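GphF (Cystobacter violaceus, PDB 6MFC) probably acts as a GNAT-like decarboxylase, removing carbon dioxide from an acyl substrate during the initiation of polyketide biosynthesis. Local coordinates at residues D157-R160 with Q161-K164; K164-Y168 with E169-H173; V119-A122 with V123-H126. All coordinates share one frame; numbering follows the deposited sequence.

Contact 1: residues D157-R160 with Q161-K164; sequences DYPR and QRAK
The Y158 ring and the R162 side chain, one helical turn apart, form the close-packed part of this local contact. R162 CB lies 4.1 Å from the centroid of the Y158 ring, 29° off the ring normal, which meets the geometry of a CH-pi contact over the face. Farther out, R162 CG passes Y158 OH. The guanidinium is not stacked on the phenol, because the two planes stand almost perpendicular, 89° apart. Its own face receives P159 instead: R162 NH1 is 3.7 Å from P159 CA, while R162 NH2 comes near P159 CG. A bend at chi3 (-57°) turns the R162 chain back over the proline, and a salt bridge from NE to D209 holds its end.

The same turn is closed by backbone bonds. Y158 O accepts from R162 N at 2.8 Å and weakly from Q161 N at 2.7 Å, and P159 O accepts from A163 N at 3.3 Å.

The other flank is looser and more exposed. R160 NH2 stands 3.0 Å from D157 OD2, but that oxygen lies well out of the guanidinium plane, so the bridge rests on charge without a directed N-H. On the same exposed flank, the aliphatic part of K164 runs past R160 O, with CD at 3.4 Å.

Overall this is an i to i+4 tyrosine-arginine CH-pi contact along the short helix 159-162 that follows strand 148-153 in this GNAT-like fold.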
# COMPACT_ATOMS: atom_id res chain seq x y z
N ASP A 157 3.90 0.66 14.69
CA ASP A 157 4.32 0.74 16.09
C ASP A 157 4.25 2.19 16.57
O ASP A 157 5.19 2.71 17.17
CB ASP A 157 5.72 0.17 16.27
CG ASP A 157 6.08 -0.04 17.73
OD1 ASP A 157 5.16 -0.02 18.58
OD2 ASP A 157 7.28 -0.23 18.03
N TYR A 158 3.13 2.85 16.31
CA TYR A 158 2.93 4.19 16.84
C TYR A 158 2.39 4.19 18.27
O TYR A 158 2.83 5.02 19.07
CB TYR A 158 1.99 5.01 15.95
CG TYR A 158 1.66 6.35 16.56
CD1 TYR A 158 2.64 7.31 16.74
CD2 TYR A 158 0.36 6.65 16.97
CE1 TYR A 158 2.35 8.54 17.31
CE2 TYR A 158 0.07 7.88 17.54
CZ TYR A 158 1.07 8.82 17.70
OH TYR A 158 0.78 10.04 18.27
N PRO A 159 1.44 3.31 18.64
CA PRO A 159 0.94 3.32 20.03
C PRO A 159 2.02 3.27 21.09
O PRO A 159 1.83 3.83 22.18
CB PRO A 159 0.04 2.08 20.08
CG PRO A 159 -0.49 1.98 18.71
CD PRO A 159 0.63 2.41 17.80
N ARG A 160 3.15 2.61 20.83
CA ARG A 160 4.23 2.61 21.81
C ARG A 160 4.89 3.98 21.91
O ARG A 160 5.46 4.32 22.96
CB ARG A 160 5.28 1.55 21.46
CG ARG A 160 6.19 1.18 22.62
CD ARG A 160 7.42 0.45 22.15
NE ARG A 160 7.09 -0.68 21.29
CZ ARG A 160 7.99 -1.51 20.76
NH1 ARG A 160 9.28 -1.33 21.01
NH2 ARG A 160 7.59 -2.51 19.99
N GLN A 161 4.84 4.78 20.85
CA GLN A 161 5.36 6.14 20.89
C GLN A 161 4.32 7.14 21.37
O GLN A 161 4.69 8.17 21.96
CB GLN A 161 5.87 6.55 19.51
CG GLN A 161 7.00 5.69 18.99
CD GLN A 161 8.25 5.80 19.83
OE1 GLN A 161 8.53 6.84 20.43
NE2 GLN A 161 9.02 4.71 19.88
N ARG A 162 3.03 6.87 21.14
CA ARG A 162 1.99 7.74 21.67
C ARG A 162 1.98 7.73 23.19
O ARG A 162 1.63 8.74 23.81
CB ARG A 162 0.62 7.33 21.12
CG ARG A 162 -0.44 8.41 21.27
CD ARG A 162 -1.84 7.83 21.35
NE ARG A 162 -2.18 7.00 20.20
CZ ARG A 162 -2.27 5.67 20.24
NH1 ARG A 162 -2.05 5.02 21.37
NH2 ARG A 162 -2.58 4.99 19.14
N ALA A 163 2.35 6.60 23.80
CA ALA A 163 2.42 6.53 25.25
C ALA A 163 3.62 7.29 25.80
O ALA A 163 3.62 7.64 26.99
CB ALA A 163 2.46 5.07 25.70
N LYS A 164 4.63 7.53 24.98
CA LYS A 164 5.78 8.35 25.36
C LYS A 164 5.54 9.84 25.15
O LYS A 164 6.46 10.63 25.36
CB LYS A 164 7.02 7.91 24.58
CG LYS A 164 7.47 6.48 24.84
CD LYS A 164 8.31 5.96 23.68
CE LYS A 164 8.89 4.58 23.98
NZ LYS A 164 10.08 4.66 24.88

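Contact 2: residues K164-Y168 with E169-H173; sequences KGLGY and EDYVH
Y168 and V172 meet one turn apart on helix 168-172, and the apolar contacts come first. Y168 takes V172 over one ring face: V172 CG2 is 3.8 Å from the ring centroid, displaced toward the rim on the CE2 side, a CH-pi contact. With its chi1 at -171°, Y168 has CG opposite the backbone N, and the ring extends along the helix flank where V172 can reach it. L166, from the loop before the helix, forks around the next part of the turn, CD2 meeting Y171 CB at 3.6 Å and CD1 meeting D170 CB at 3.7 Å.

Hydrogen bonds to backbone carbonyls form the second group. G167, at the N-cap position, offers its O to Y171 N at 2.9 Å, and Y168 O receives V172 N at 2.8 Å. At the far end, E169 O takes two donors from H173, the backbone N and the ring ND1 (3.1 Å), which approach from opposite faces of the carbonyl plane; the oxygen itself lies in the imidazole plane.

The third group is polar and bridged by water. One water accepts from G167 N and donates to D170 OD2, while D170 OD1 pairs with R175. The tyrosine hydroxyls bond outside the segments, Y168 OH to N208 and Y171 OH to D181.

The chemistry implies a helix held at both ends: the water ties the N-cap amide to D170, and, as modelled, ND1 joins the backbone N of H173 in gripping the E169 carbonyl where the helix finishes.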
# COMPACT_ATOMS: atom_id res chain seq x y z
N LYS A 164 4.63 7.53 24.98
CA LYS A 164 5.78 8.35 25.36
C LYS A 164 5.54 9.84 25.15
O LYS A 164 6.46 10.63 25.36
CB LYS A 164 7.02 7.91 24.58
CG LYS A 164 7.47 6.48 24.84
CD LYS A 164 8.31 5.96 23.68
CE LYS A 164 8.89 4.58 23.98
NZ LYS A 164 10.08 4.66 24.88
N GLY A 165 4.33 10.23 24.74
CA GLY A 165 4.02 11.61 24.46
C GLY A 165 4.32 12.07 23.05
O GLY A 165 3.95 13.20 22.70
N LEU A 166 4.97 11.24 22.24
CA LEU A 166 5.37 11.65 20.91
C LEU A 166 4.17 11.83 20.00
O LEU A 166 3.23 11.03 20.01
CB LEU A 166 6.34 10.63 20.31
CG LEU A 166 6.96 10.98 18.96
CD1 LEU A 166 7.65 12.33 19.04
CD2 LEU A 166 7.94 9.90 18.54
N GLY A 167 4.19 12.90 19.20
CA GLY A 167 3.14 13.13 18.24
C GLY A 167 3.30 12.29 16.99
O GLY A 167 4.38 11.79 16.67
N TYR A 168 2.19 12.15 16.26
CA TYR A 168 2.20 11.32 15.05
C TYR A 168 3.10 11.91 13.98
O TYR A 168 3.90 11.20 13.36
CB TYR A 168 0.77 11.14 14.54
CG TYR A 168 0.63 10.13 13.41
CD1 TYR A 168 0.62 8.77 13.67
CD2 TYR A 168 0.51 10.55 12.09
CE1 TYR A 168 0.49 7.84 12.65
CE2 TYR A 168 0.38 9.63 11.06
CZ TYR A 168 0.37 8.28 11.35
OH TYR A 168 0.24 7.37 10.33
N GLU A 169 2.99 13.22 13.74
CA GLU A 169 3.78 13.85 12.69
C GLU A 169 5.27 13.78 12.99
O GLU A 169 6.08 13.50 12.10
CB GLU A 169 3.34 15.30 12.49
CG GLU A 169 4.10 16.02 11.38
CD GLU A 169 3.66 17.46 11.20
OE1 GLU A 169 2.61 17.84 11.77
OE2 GLU A 169 4.36 18.21 10.49
N ASP A 170 5.65 14.03 14.25
CA ASP A 170 7.06 13.93 14.62
C ASP A 170 7.55 12.48 14.51
O ASP A 170 8.67 12.23 14.05
CB ASP A 170 7.28 14.47 16.03
CG ASP A 170 7.21 15.98 16.10
OD1 ASP A 170 7.51 16.64 15.08
OD2 ASP A 170 6.86 16.51 17.17
N TYR A 171 6.72 11.53 14.93
CA TYR A 171 7.10 10.12 14.82
C TYR A 171 7.23 9.70 13.37
O TYR A 171 8.16 8.97 13.00
CB TYR A 171 6.08 9.24 15.55
CG TYR A 171 6.31 7.76 15.35
CD1 TYR A 171 7.49 7.16 15.77
CD2 TYR A 171 5.35 6.96 14.74
CE1 TYR A 171 7.70 5.80 15.59
CE2 TYR A 171 5.55 5.61 14.56
CZ TYR A 171 6.73 5.03 14.98
OH TYR A 171 6.94 3.68 14.80
N VAL A 172 6.30 10.15 12.52
CA VAL A 172 6.35 9.79 11.10
C VAL A 172 7.60 10.36 10.45
O VAL A 172 8.29 9.68 9.69
CB VAL A 172 5.06 10.27 10.39
CG1 VAL A 172 5.25 10.27 8.89
CG2 VAL A 172 3.89 9.39 10.79
N HIS A 173 7.92 11.62 10.75
CA HIS A 173 9.11 12.25 10.19
C HIS A 173 10.39 11.89 10.95
O HIS A 173 11.44 12.47 10.67
CB HIS A 173 8.94 13.77 10.15
CG HIS A 173 8.05 14.24 9.05
ND1 HIS A 173 6.68 14.37 9.19
CD2 HIS A 173 8.32 14.59 7.77
CE1 HIS A 173 6.16 14.79 8.06
NE2 HIS A 173 7.13 14.93 7.18
O HOH W 1 5.47 15.37 19.36

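Contact 3: residues V119-A122 with V123-H126; sequences VDPA and VRNH
R124 folds back beneath D120 and P121, in the loop that joins strand 111-119 to helix 128-140. This is the place of GNAT motif A, the pyrophosphate-binding loop, and here it is built from a type I beta turn and an Asx turn, both starting at D120. In GNAT enzymes the loop commonly binds the pyrophosphate of coenzyme A through its backbone amides; a similar role toward a phosphopantetheine arm is only inferred for this decarboxylase. A glycerol near the R124 side chain is probably from the crystallisation liquor and at most hints at a pocket.

The P121 and R124 side chains lie alongside one another and point the same way. A bend at chi2 (-48°) brings the R124 chain back along the proline: CG comes 3.3 Å from P121 O, and NH2 ends 4.2 Å from P121 CG. The guanidinium meets D120 O at its edge, near its plane, but the bond from NE is weak, 3.3 Å long and well bent. V119 O also lies near this group, 3.1 Å from R124 NH2.

V123 is oriented differently. Its CG2 approaches D120 CB at 4.0 Å, and beyond the two segments the V123 side chain touches V79 and F128, placing it between strand 77-87 and helix 128-140. Its backbone N donates to D120 O at 3.0 Å, straight at the hydrogen (166°), though V123 N sits well above the D120 carbonyl plane. Together with the helical angles of P121 and A122, that bond defines the type I turn.

D120 turns its carboxylate away from R124, toward R45 of helix 36-46, with which OD1 forms a salt bridge. The same oxygen closes the Asx turn: D120 OD1 accepts the backbone N of A122 at 2.8 Å, using the lone pair that faces away from OD2.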
# COMPACT_ATOMS: atom_id res chain seq x y z
N VAL A 119 1.86 -9.51 1.96
CA VAL A 119 2.71 -10.68 1.91
C VAL A 119 2.35 -11.55 3.10
O VAL A 119 2.21 -11.05 4.22
CB VAL A 119 4.21 -10.31 1.94
CG1 VAL A 119 5.06 -11.56 1.82
CG2 VAL A 119 4.53 -9.33 0.82
N ASP A 120 2.19 -12.85 2.86
CA ASP A 120 1.75 -13.76 3.91
C ASP A 120 2.72 -13.71 5.08
O ASP A 120 3.94 -13.75 4.88
CB ASP A 120 1.65 -15.19 3.36
CG ASP A 120 0.91 -16.13 4.30
OD1 ASP A 120 1.36 -16.32 5.45
OD2 ASP A 120 -0.12 -16.69 3.88
N PRO A 121 2.23 -13.60 6.32
CA PRO A 121 3.14 -13.53 7.48
C PRO A 121 4.03 -14.75 7.64
O PRO A 121 5.05 -14.66 8.33
CB PRO A 121 2.18 -13.38 8.67
CG PRO A 121 0.94 -12.79 8.08
CD PRO A 121 0.82 -13.38 6.71
N ALA A 122 3.68 -15.88 7.03
CA ALA A 122 4.50 -17.08 7.13
C ALA A 122 5.69 -17.07 6.18
O ALA A 122 6.56 -17.94 6.29
CB ALA A 122 3.65 -18.32 6.86
N VAL A 123 5.76 -16.11 5.25
CA VAL A 123 6.84 -16.06 4.28
C VAL A 123 7.58 -14.73 4.38
O VAL A 123 7.97 -14.14 3.37
CB VAL A 123 6.31 -16.28 2.85
CG1 VAL A 123 7.39 -16.90 1.97
CG2 VAL A 123 5.06 -17.14 2.86
N ARG A 124 7.76 -14.24 5.61
CA ARG A 124 8.44 -12.97 5.80
C ARG A 124 9.95 -13.09 5.63
O ARG A 124 10.60 -12.14 5.19
CB ARG A 124 8.11 -12.38 7.18
CG ARG A 124 6.65 -12.00 7.35
CD ARG A 124 6.15 -11.19 6.17
NE ARG A 124 4.74 -10.84 6.31
CZ ARG A 124 4.29 -9.62 6.60
NH1 ARG A 124 5.15 -8.62 6.78
NH2 ARG A 124 2.99 -9.39 6.71
N ASN A 125 10.52 -14.24 5.98
CA ASN A 125 11.97 -14.41 5.86
C ASN A 125 12.44 -14.44 4.42
O ASN A 125 13.63 -14.26 4.16
CB ASN A 125 12.41 -15.69 6.58
CG ASN A 125 11.77 -16.94 6.00
OD1 ASN A 125 10.57 -16.97 5.73
ND2 ASN A 125 12.58 -17.97 5.79
N HIS A 126 11.53 -14.67 3.46
CA HIS A 126 11.89 -14.68 2.05
C HIS A 126 12.08 -13.28 1.48
O HIS A 126 12.51 -13.17 0.32
CB HIS A 126 10.83 -15.42 1.24
CG HIS A 126 10.95 -16.91 1.31
ND1 HIS A 126 10.63 -17.63 2.45
CD2 HIS A 126 11.35 -17.82 0.39
CE1 HIS A 126 10.83 -18.92 2.22
NE2 HIS A 126 11.27 -19.06 0.98

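Along the chain, contact 3 comes first, at the end of strand 111-119, followed by contact 1 and then contact 2. Contacts 1 and 2 share K164 and have centres 8 Å apart. They form one unit in which helices 159-162 and 168-172 follow each other: Y158 and Y168 meet edge-to-face, and D157 O lies 3.1 Å from Y171 OH, a probable hydrogen bond. Contact 3 stands apart, its centre 25 Å from that of contact 1 and 28 Å from that of contact 2. Strands 111-119 and 148-153 run parallel as neighbours, so the two regions follow adjacent strands of the central mixed sheet, the 119-126 loop lying where GNAT enzymes commonly bind coenzyme A.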